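Local coordinates for PCF11 protein (Saccharomyces cerevisiae, PDB 1SZ9) that binds the carboxy-terminal domain of RNA polymerase II through its CTD-interacting domain and probably couples transcription to mRNA 3'-end processing, at residues S14-L19 with E49-K54; Y65-I70 with I80-N85; N88-T93 with E129-F134. All coordinates share one frame; numbering follows the deposited sequence.

Interaction 1: S14-L19 with E49-K54; sequences SILEEL and ESRIEK
R51 reaches from helix 41-54 toward the turn where helix 3-16 gives way to the next connection. R51 NH2 meets E17 OE1 at 3.4 Å, a rather long salt bridge. The carboxylate and guanidinium planes are 80° apart, so the groups are not coplanar as in a side-by-side, two-bond pair. E17 starts out pointing away from R51, and the bend at its chi2 (-66°) turns the carboxylate back toward the arginine. L16 O lies over one guanidinium face of R51, 3.6 Å above the plane and shifted toward the rim.

Two waters add to the grip. Water 1 donates to E17 O and accepts from R51 NH2 at 2.6 Å. Water 2 donates to L19 O at 2.7 Å and accepts from R51 NH1, sitting in the guanidinium plane at its edge. R51 NH1 also makes a weak hydrogen bond to Q59 OE1.

The CTD-interacting domain is an all-helical fold of eight helices built of arm repeats. Here a type I beta turn runs from L16 to L19, where helix 3-16 gives way to the connection. It is closed by a hydrogen bond from L19 N to L16 O. Through the two waters R51 is tied to the carbonyls of E17 and L19 in this turn. A methionine here would probably leave the E17 carboxylate without its counter-charge and both waters without their arginine donor.

The van der Waals packing is between L16 and R51. L16 CG touches R51 CD at 4.0 Å as the two side chains run past each other in opposite directions. Further in, L19 packs on A66 of helix 57-73, and L16 on A47 and I48.

Interaction 2: Y65-I70 with I80-N85; sequences YALDSI and IYFSRN
L67 has CG anti to the backbone N (chi1 -179°), which carries its branch out to the F82 ring. F82 has CG anti to the carbonyl carbon (chi1 -79°), which presents a ring face to it. The side chains come from opposite directions, and the leucine branch meets a face of the ring. This is helix-to-helix packing in the middle of the helical CTD-interacting domain. It joins the long helix 57-73 to the short helix 78-83 across the brief connection between them.

The L67 methine sits over the centre of the F82 ring. Its CG is 3.5 Å from the ring centroid and only 6° off the ring normal, a CH-pi contact. The branch then leans to one side, and L67 CD1 comes to 3.4 Å from F82 CD1. That is tight for two carbons. All three touching residues are buried, and the contact is wholly apolar.

Other parts of the fold enclose the group. V45 and E49 of helix 41-54 also touch F82, and F123 packs on L67. I70 is shared with I48 and with helix 24-36. It meets the phenyl ring at the edge, near its plane, where I70 CG2 lies 4.4 Å from F82 CE2.

Interaction 3: N88-T93 with E129-F134; sequences NLYKRT and EKIEQF
I131 and F134, one helical turn apart on helix 125-137, take up Y90 and K91 of helix 86-95. The two backbones come close here, with CA of K91 and CA of I131 7.0 Å apart.

I131 comes first. Its side chain crosses that of Y90 at about a right angle. The CG2 methyl stands anti to the backbone nitrogen and is set over one face of the tyrosine ring. It lies 3.9 Å from the centroid of the Y90 ring and 22° off the normal, a CH-pi contact shifted toward the rim. I131 CG2 is nearest to Y90 CE1, at 3.7 Å. On the other arm of the isoleucine, I131 CD1 lies 3.9 Å from Y90 CG, where the ring joins the side chain. F109 of helix 99-112 touches both residues. This places the pair where three helices of the domain meet. The Y90 hydroxyl gives a weak hydrogen bond to L105 O.

F134 follows. The extended K91 chain passes over one face of the F134 ring and leaves across the CD1-CE1 edge. K91 CG makes a CH-pi contact over the face, 3.9 Å from the centroid of the F134 ring and 17° off the normal. K91 CD and CE run on past the edge; K91 CD is 3.8 Å from F134 CD1. F134 also stacks edge-to-face with Y94, on the same helix as K91.

The side-chain contacts are carbon against carbon. The lysine contributes its hydrocarbon stem to the packing, and its ammonium group lies at the far end of that stem. CH-pi and apolar packing join helix 86-95 to helix 125-137 here, so shape fit, not charge, sets the contact, and the K91 ammonium takes no part in it.

Overall arrangement
From the N terminus, 14-19 meets 49-54 first. Interaction 1 closes a loop of 29 residues that is mostly helical. Interaction 2 follows and closes a short loop, with nine residues between its segments, joining helix 57-73 to helix 78-83. Interaction 3 comes last, with 35 residues between its segments, joining helix 86-95 to helix 125-137. The three are in series; none nests in or crosses another. Helix 41-54 links them in space. E49 makes a probable hydrogen bond to N85 of interaction 2 and packs on L89 of interaction 3. I52 touches L67, L89 and T93. Contacts thus run from the first helix, through the middle of the domain, to the last.

Interaction 1: S14-L19 with E49-K54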
loop_
_atom_site.group_PDB
_atom_site.type_symbol
_atom_site.label_atom_id
_atom_site.label_comp_id
_atom_site.label_asym_id
_atom_site.label_seq_id
_atom_site.Cartn_x
_atom_site.Cartn_y
_atom_site.Cartn_z
ATOM N N SER A 14 6.277 10.221 -11.555
ATOM C CA SER A 14 5.776 11.577 -11.746
ATOM C C SER A 14 4.337 11.729 -11.260
ATOM O O SER A 14 3.973 12.712 -10.606
ATOM C CB SER A 14 5.890 11.938 -13.232
ATOM O OG SER A 14 5.244 13.161 -13.519
ATOM N N ILE A 15 3.510 10.752 -11.600
ATOM C CA ILE A 15 2.125 10.765 -11.183
ATOM C C ILE A 15 2.046 10.573 -9.657
ATOM O O ILE A 15 1.315 11.277 -8.961
ATOM C CB ILE A 15 1.352 9.653 -11.916
ATOM C CG1 ILE A 15 1.284 9.999 -13.410
ATOM C CG2 ILE A 15 -0.037 9.476 -11.303
ATOM C CD1 ILE A 15 0.707 8.899 -14.284
ATOM N N LEU A 16 2.826 9.633 -9.140
ATOM C CA LEU A 16 2.828 9.353 -7.715
ATOM C C LEU A 16 3.142 10.615 -6.895
ATOM O O LEU A 16 2.578 10.824 -5.815
ATOM C CB LEU A 16 3.845 8.248 -7.439
ATOM C CG LEU A 16 3.951 7.548 -6.085
ATOM C CD1 LEU A 16 2.589 7.142 -5.516
ATOM C CD2 LEU A 16 4.831 6.317 -6.303
ATOM N N GLU A 17 4.035 11.455 -7.420
ATOM C CA GLU A 17 4.417 12.698 -6.741
ATOM C C GLU A 17 3.222 13.631 -6.591
ATOM O O GLU A 17 3.222 14.512 -5.749
ATOM C CB GLU A 17 5.519 13.429 -7.516
ATOM C CG GLU A 17 6.836 12.702 -7.551
ATOM C CD GLU A 17 7.476 12.587 -6.189
ATOM O OE1 GLU A 17 7.540 13.616 -5.478
ATOM O OE2 GLU A 17 7.924 11.471 -5.831
ATOM N N GLU A 18 2.205 13.433 -7.413
ATOM C CA GLU A 18 1.019 14.272 -7.337
ATOM C C GLU A 18 0.003 13.764 -6.300
ATOM O O GLU A 18 -1.008 14.421 -6.054
ATOM C CB GLU A 18 0.353 14.356 -8.712
ATOM C CG GLU A 18 1.111 15.178 -9.751
ATOM C CD GLU A 18 1.308 16.613 -9.312
ATOM O OE1 GLU A 18 0.318 17.256 -8.899
ATOM O OE2 GLU A 18 2.456 17.098 -9.374
ATOM N N LEU A 19 0.278 12.608 -5.698
ATOM C CA LEU A 19 -0.641 12.006 -4.709
ATOM C C LEU A 19 -0.506 12.663 -3.338
ATOM O O LEU A 19 0.013 12.058 -2.392
ATOM C CB LEU A 19 -0.361 10.517 -4.550
ATOM C CG LEU A 19 -1.475 9.502 -4.804
ATOM C CD1 LEU A 19 -1.101 8.222 -4.079
ATOM C CD2 LEU A 19 -2.844 10.009 -4.356
ATOM N N GLU A 49 6.759 2.089 -2.052
ATOM C CA GLU A 49 7.329 1.914 -0.711
ATOM C C GLU A 49 8.224 3.098 -0.369
ATOM O O GLU A 49 8.231 3.571 0.771
ATOM C CB GLU A 49 8.126 0.606 -0.598
ATOM C CG GLU A 49 7.286 -0.646 -0.881
ATOM C CD GLU A 49 7.905 -1.933 -0.347
ATOM O OE1 GLU A 49 9.135 -1.978 -0.158
ATOM O OE2 GLU A 49 7.160 -2.915 -0.119
ATOM N N SER A 50 8.964 3.578 -1.367
ATOM C CA SER A 50 9.841 4.727 -1.176
ATOM C C SER A 50 8.997 5.946 -0.799
ATOM O O SER A 50 9.321 6.654 0.161
ATOM C CB SER A 50 10.653 4.999 -2.459
ATOM O OG SER A 50 11.412 6.184 -2.325
ATOM N N ARG A 51 7.913 6.192 -1.542
ATOM C CA ARG A 51 7.035 7.324 -1.223
ATOM C C ARG A 51 6.465 7.201 0.199
ATOM O O ARG A 51 6.480 8.162 0.969
ATOM C CB ARG A 51 5.876 7.463 -2.241
ATOM C CG ARG A 51 4.699 8.269 -1.674
ATOM C CD ARG A 51 4.080 9.359 -2.560
ATOM N NE ARG A 51 4.960 10.499 -2.755
ATOM C CZ ARG A 51 4.609 11.781 -2.640
ATOM N NH1 ARG A 51 3.368 12.148 -2.321
ATOM N NH2 ARG A 51 5.526 12.713 -2.860
ATOM N N ILE A 52 5.970 6.020 0.562
ATOM C CA ILE A 52 5.424 5.826 1.903
ATOM C C ILE A 52 6.463 6.153 2.978
ATOM O O ILE A 52 6.161 6.766 4.009
ATOM C CB ILE A 52 4.941 4.376 2.088
ATOM C CG1 ILE A 52 3.688 4.146 1.223
ATOM C CG2 ILE A 52 4.653 4.092 3.567
ATOM C CD1 ILE A 52 3.283 2.682 1.097
ATOM N N GLU A 53 7.695 5.744 2.727
ATOM C CA GLU A 53 8.778 5.978 3.666
ATOM C C GLU A 53 9.238 7.433 3.714
ATOM O O GLU A 53 9.536 7.960 4.784
ATOM C CB GLU A 53 9.952 5.078 3.297
ATOM C CG GLU A 53 11.122 5.144 4.242
ATOM C CD GLU A 53 12.092 4.006 3.994
ATOM O OE1 GLU A 53 12.711 3.985 2.907
ATOM O OE2 GLU A 53 12.221 3.131 4.880
ATOM N N LYS A 54 9.282 8.082 2.555
ATOM C CA LYS A 54 9.744 9.468 2.449
ATOM C C LYS A 54 8.751 10.588 2.716
ATOM O O LYS A 54 9.035 11.483 3.513
ATOM C CB LYS A 54 10.352 9.717 1.064
ATOM C CG LYS A 54 11.798 9.266 0.879
ATOM C CD LYS A 54 12.004 7.790 1.143
ATOM C CE LYS A 54 13.429 7.398 0.765
ATOM N NZ LYS A 54 13.730 5.960 0.986
HETATM O O HOH W 1 4.696 15.069 -3.522
HETATM O O HOH W 2 1.383 10.009 -1.289
#

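Interaction 2: Y65-I70 with I80-N85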
loop_
_atom_site.group_PDB
_atom_site.type_symbol
_atom_site.label_atom_id
_atom_site.label_comp_id
_atom_site.label_asym_id
_atom_site.label_seq_id
_atom_site.Cartn_x
_atom_site.Cartn_y
_atom_site.Cartn_z
ATOM N N TYR A 65 -2.942 3.898 0.009
ATOM C CA TYR A 65 -4.197 3.628 -0.723
ATOM C C TYR A 65 -3.845 3.222 -2.144
ATOM O O TYR A 65 -4.539 2.419 -2.755
ATOM C CB TYR A 65 -5.142 4.837 -0.736
ATOM C CG TYR A 65 -5.869 5.105 0.573
ATOM C CD1 TYR A 65 -5.831 4.194 1.637
ATOM C CD2 TYR A 65 -6.627 6.264 0.737
ATOM C CE1 TYR A 65 -6.548 4.446 2.844
ATOM C CE2 TYR A 65 -7.334 6.518 1.919
ATOM C CZ TYR A 65 -7.290 5.601 2.964
ATOM O OH TYR A 65 -8.034 5.842 4.104
ATOM N N ALA A 66 -2.744 3.759 -2.672
ATOM C CA ALA A 66 -2.298 3.367 -4.009
ATOM C C ALA A 66 -1.889 1.872 -3.959
ATOM O O ALA A 66 -2.280 1.075 -4.816
ATOM C CB ALA A 66 -1.115 4.227 -4.433
ATOM N N LEU A 67 -1.093 1.516 -2.953
ATOM C CA LEU A 67 -0.635 0.143 -2.732
ATOM C C LEU A 67 -1.859 -0.784 -2.592
ATOM O O LEU A 67 -1.915 -1.860 -3.182
ATOM C CB LEU A 67 0.199 0.087 -1.441
ATOM C CG LEU A 67 0.840 -1.236 -0.979
ATOM C CD1 LEU A 67 2.002 -0.935 -0.012
ATOM C CD2 LEU A 67 -0.198 -2.132 -0.291
ATOM N N ASP A 68 -2.831 -0.338 -1.803
ATOM C CA ASP A 68 -4.063 -1.083 -1.563
ATOM C C ASP A 68 -4.847 -1.327 -2.868
ATOM O O ASP A 68 -5.277 -2.443 -3.137
ATOM C CB ASP A 68 -4.951 -0.295 -0.586
ATOM C CG ASP A 68 -6.229 -1.026 -0.236
ATOM O OD1 ASP A 68 -6.186 -1.954 0.593
ATOM O OD2 ASP A 68 -7.282 -0.677 -0.796
ATOM N N SER A 69 -5.027 -0.277 -3.665
ATOM C CA SER A 69 -5.776 -0.389 -4.920
ATOM C C SER A 69 -5.091 -1.358 -5.886
ATOM O O SER A 69 -5.731 -2.239 -6.459
ATOM C CB SER A 69 -5.947 1.002 -5.558
ATOM O OG SER A 69 -6.667 0.935 -6.778
ATOM N N ILE A 70 -3.782 -1.211 -6.048
ATOM C CA ILE A 70 -3.027 -2.095 -6.919
ATOM C C ILE A 70 -3.147 -3.564 -6.481
ATOM O O ILE A 70 -3.381 -4.457 -7.302
ATOM C CB ILE A 70 -1.539 -1.657 -6.966
ATOM C CG1 ILE A 70 -1.421 -0.366 -7.797
ATOM C CG2 ILE A 70 -0.652 -2.789 -7.518
ATOM C CD1 ILE A 70 -0.105 0.375 -7.581
ATOM N N ILE A 80 2.239 -10.312 -3.788
ATOM C CA ILE A 80 3.413 -11.060 -3.358
ATOM C C ILE A 80 4.556 -10.112 -3.030
ATOM O O ILE A 80 5.138 -10.184 -1.948
ATOM C CB ILE A 80 3.874 -12.058 -4.461
ATOM C CG1 ILE A 80 2.786 -13.118 -4.680
ATOM C CG2 ILE A 80 5.187 -12.722 -4.070
ATOM C CD1 ILE A 80 3.020 -13.994 -5.896
ATOM N N TYR A 81 4.869 -9.213 -3.955
ATOM C CA TYR A 81 5.960 -8.270 -3.745
ATOM C C TYR A 81 5.800 -7.330 -2.550
ATOM O O TYR A 81 6.743 -7.159 -1.792
ATOM C CB TYR A 81 6.197 -7.445 -5.007
ATOM C CG TYR A 81 6.617 -8.256 -6.219
ATOM C CD1 TYR A 81 6.822 -9.643 -6.133
ATOM C CD2 TYR A 81 6.807 -7.635 -7.452
ATOM C CE1 TYR A 81 7.203 -10.391 -7.252
ATOM C CE2 TYR A 81 7.187 -8.364 -8.578
ATOM C CZ TYR A 81 7.381 -9.742 -8.473
ATOM O OH TYR A 81 7.727 -10.460 -9.591
ATOM N N PHE A 82 4.628 -6.703 -2.391
ATOM C CA PHE A 82 4.405 -5.788 -1.255
ATOM C C PHE A 82 4.392 -6.522 0.089
ATOM O O PHE A 82 4.636 -5.906 1.126
ATOM C CB PHE A 82 3.072 -5.032 -1.403
ATOM C CG PHE A 82 3.129 -3.868 -2.346
ATOM C CD1 PHE A 82 3.995 -2.785 -2.092
ATOM C CD2 PHE A 82 2.297 -3.822 -3.473
ATOM C CE1 PHE A 82 4.027 -1.667 -2.944
ATOM C CE2 PHE A 82 2.325 -2.718 -4.322
ATOM C CZ PHE A 82 3.191 -1.634 -4.058
ATOM N N SER A 83 4.097 -7.827 0.077
ATOM C CA SER A 83 4.054 -8.606 1.322
ATOM C C SER A 83 5.381 -8.604 2.065
ATOM O O SER A 83 5.395 -8.697 3.288
ATOM C CB SER A 83 3.694 -10.084 1.077
ATOM O OG SER A 83 2.321 -10.250 0.779
ATOM N N ARG A 84 6.486 -8.519 1.330
ATOM C CA ARG A 84 7.788 -8.570 1.972
ATOM C C ARG A 84 8.082 -7.482 2.997
ATOM O O ARG A 84 8.590 -7.782 4.076
ATOM C CB ARG A 84 8.920 -8.592 0.936
ATOM C CG ARG A 84 10.295 -8.720 1.612
ATOM C CD ARG A 84 11.359 -9.173 0.645
ATOM N NE ARG A 84 10.946 -10.384 -0.061
ATOM C CZ ARG A 84 11.435 -10.739 -1.240
ATOM N NH1 ARG A 84 12.357 -9.976 -1.816
ATOM N NH2 ARG A 84 10.969 -11.816 -1.868
ATOM N N ASN A 85 7.790 -6.227 2.669
ATOM C CA ASN A 85 8.058 -5.157 3.625
ATOM C C ASN A 85 6.786 -4.575 4.249
ATOM O O ASN A 85 6.856 -3.624 5.011
ATOM C CB ASN A 85 8.884 -4.033 2.961
ATOM C CG ASN A 85 10.181 -4.552 2.340
ATOM O OD1 ASN A 85 10.776 -5.497 2.839
ATOM N ND2 ASN A 85 10.620 -3.927 1.253
#

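Interaction 3: N88-T93 with E129-F134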
loop_
_atom_site.group_PDB
_atom_site.type_symbol
_atom_site.label_atom_id
_atom_site.label_comp_id
_atom_site.label_asym_id
_atom_site.label_seq_id
_atom_site.Cartn_x
_atom_site.Cartn_y
_atom_site.Cartn_z
ATOM N N ASN A 88 6.816 -4.002 8.239
ATOM C CA ASN A 88 7.703 -2.914 8.650
ATOM C C ASN A 88 7.194 -1.573 8.146
ATOM O O ASN A 88 7.228 -0.591 8.866
ATOM C CB ASN A 88 9.135 -3.132 8.144
ATOM C CG ASN A 88 9.829 -4.272 8.861
ATOM O OD1 ASN A 88 9.351 -4.737 9.887
ATOM N ND2 ASN A 88 10.965 -4.717 8.331
ATOM N N LEU A 89 6.732 -1.536 6.898
ATOM C CA LEU A 89 6.210 -0.297 6.326
ATOM C C LEU A 89 4.964 0.191 7.068
ATOM O O LEU A 89 4.826 1.370 7.369
ATOM C CB LEU A 89 5.860 -0.495 4.840
ATOM C CG LEU A 89 6.999 -0.246 3.844
ATOM C CD1 LEU A 89 6.543 -0.594 2.429
ATOM C CD2 LEU A 89 7.433 1.213 3.931
ATOM N N TYR A 90 4.057 -0.732 7.344
ATOM C CA TYR A 90 2.822 -0.410 8.024
ATOM C C TYR A 90 3.070 0.114 9.434
ATOM O O TYR A 90 2.565 1.167 9.809
ATOM C CB TYR A 90 1.917 -1.645 8.064
ATOM C CG TYR A 90 0.553 -1.384 8.684
ATOM C CD1 TYR A 90 0.392 -1.300 10.065
ATOM C CD2 TYR A 90 -0.568 -1.205 7.884
ATOM C CE1 TYR A 90 -0.864 -1.045 10.633
ATOM C CE2 TYR A 90 -1.815 -0.953 8.436
ATOM C CZ TYR A 90 -1.956 -0.875 9.811
ATOM O OH TYR A 90 -3.196 -0.643 10.354
ATOM N N LYS A 91 3.831 -0.646 10.212
ATOM C CA LYS A 91 4.159 -0.284 11.579
ATOM C C LYS A 91 4.885 1.066 11.654
ATOM O O LYS A 91 4.544 1.908 12.477
ATOM C CB LYS A 91 5.045 -1.375 12.203
ATOM C CG LYS A 91 5.637 -1.003 13.562
ATOM C CD LYS A 91 6.294 -2.203 14.253
ATOM C CE LYS A 91 6.897 -1.804 15.623
ATOM N NZ LYS A 91 7.490 -2.978 16.363
ATOM N N ARG A 92 5.879 1.271 10.796
ATOM C CA ARG A 92 6.621 2.530 10.823
ATOM C C ARG A 92 5.714 3.703 10.496
ATOM O O ARG A 92 5.801 4.748 11.140
ATOM C CB ARG A 92 7.808 2.489 9.846
ATOM C CG ARG A 92 8.979 1.676 10.390
ATOM C CD ARG A 92 9.972 1.270 9.313
ATOM N NE ARG A 92 10.889 0.243 9.811
ATOM C CZ ARG A 92 11.708 -0.477 9.046
ATOM N NH1 ARG A 92 11.737 -0.291 7.729
ATOM N NH2 ARG A 92 12.487 -1.398 9.600
ATOM N N THR A 93 4.833 3.525 9.513
ATOM C CA THR A 93 3.911 4.588 9.133
ATOM C C THR A 93 2.960 4.903 10.279
ATOM O O THR A 93 2.760 6.058 10.632
ATOM C CB THR A 93 3.088 4.185 7.881
ATOM O OG1 THR A 93 3.990 3.984 6.798
ATOM C CG2 THR A 93 2.067 5.282 7.476
ATOM N N GLU A 129 -0.478 -11.189 10.401
ATOM C CA GLU A 129 -0.481 -11.599 11.812
ATOM C C GLU A 129 0.412 -10.659 12.620
ATOM O O GLU A 129 0.061 -10.283 13.731
ATOM C CB GLU A 129 0.063 -13.026 11.988
ATOM C CG GLU A 129 -0.862 -14.146 11.529
ATOM C CD GLU A 129 -0.180 -15.517 11.616
ATOM O OE1 GLU A 129 0.443 -15.806 12.670
ATOM O OE2 GLU A 129 -0.264 -16.299 10.638
ATOM N N LYS A 130 1.578 -10.314 12.069
ATOM C CA LYS A 130 2.505 -9.408 12.744
ATOM C C LYS A 130 1.866 -8.022 12.901
ATOM O O LYS A 130 2.055 -7.361 13.921
ATOM C CB LYS A 130 3.812 -9.258 11.963
ATOM C CG LYS A 130 4.804 -10.423 12.034
ATOM C CD LYS A 130 6.128 -9.960 11.397
ATOM C CE LYS A 130 7.157 -11.075 11.177
ATOM N NZ LYS A 130 7.776 -11.581 12.438
ATOM N N ILE A 131 1.130 -7.578 11.883
ATOM C CA ILE A 131 0.468 -6.272 11.960
ATOM C C ILE A 131 -0.621 -6.332 13.021
ATOM O O ILE A 131 -0.786 -5.400 13.811
ATOM C CB ILE A 131 -0.165 -5.858 10.605
ATOM C CG1 ILE A 131 0.936 -5.447 9.630
ATOM C CG2 ILE A 131 -1.149 -4.685 10.815
ATOM C CD1 ILE A 131 0.434 -5.232 8.181
ATOM N N GLU A 132 -1.366 -7.434 13.052
ATOM C CA GLU A 132 -2.412 -7.576 14.059
ATOM C C GLU A 132 -1.829 -7.531 15.476
ATOM O O GLU A 132 -2.389 -6.885 16.347
ATOM C CB GLU A 132 -3.163 -8.895 13.883
ATOM C CG GLU A 132 -4.301 -9.059 14.872
ATOM C CD GLU A 132 -5.141 -10.278 14.583
ATOM O OE1 GLU A 132 -4.581 -11.393 14.564
ATOM O OE2 GLU A 132 -6.360 -10.123 14.368
ATOM N N GLN A 133 -0.722 -8.245 15.703
ATOM C CA GLN A 133 -0.089 -8.248 17.022
ATOM C C GLN A 133 0.330 -6.832 17.401
ATOM O O GLN A 133 0.112 -6.400 18.527
ATOM C CB GLN A 133 1.131 -9.175 17.042
ATOM C CG GLN A 133 0.780 -10.587 16.607
ATOM C CD GLN A 133 1.975 -11.519 16.584
ATOM O OE1 GLN A 133 3.091 -11.119 16.230
ATOM N NE2 GLN A 133 1.745 -12.774 16.944
ATOM N N PHE A 134 0.950 -6.129 16.461
ATOM C CA PHE A 134 1.365 -4.755 16.683
ATOM C C PHE A 134 0.138 -3.867 17.024
ATOM O O PHE A 134 0.182 -3.076 17.949
ATOM C CB PHE A 134 2.055 -4.210 15.435
ATOM C CG PHE A 134 2.157 -2.703 15.408
ATOM C CD1 PHE A 134 3.031 -2.030 16.267
ATOM C CD2 PHE A 134 1.348 -1.957 14.550
ATOM C CE1 PHE A 134 3.098 -0.635 16.271
ATOM C CE2 PHE A 134 1.395 -0.561 14.537
ATOM C CZ PHE A 134 2.274 0.108 15.402
#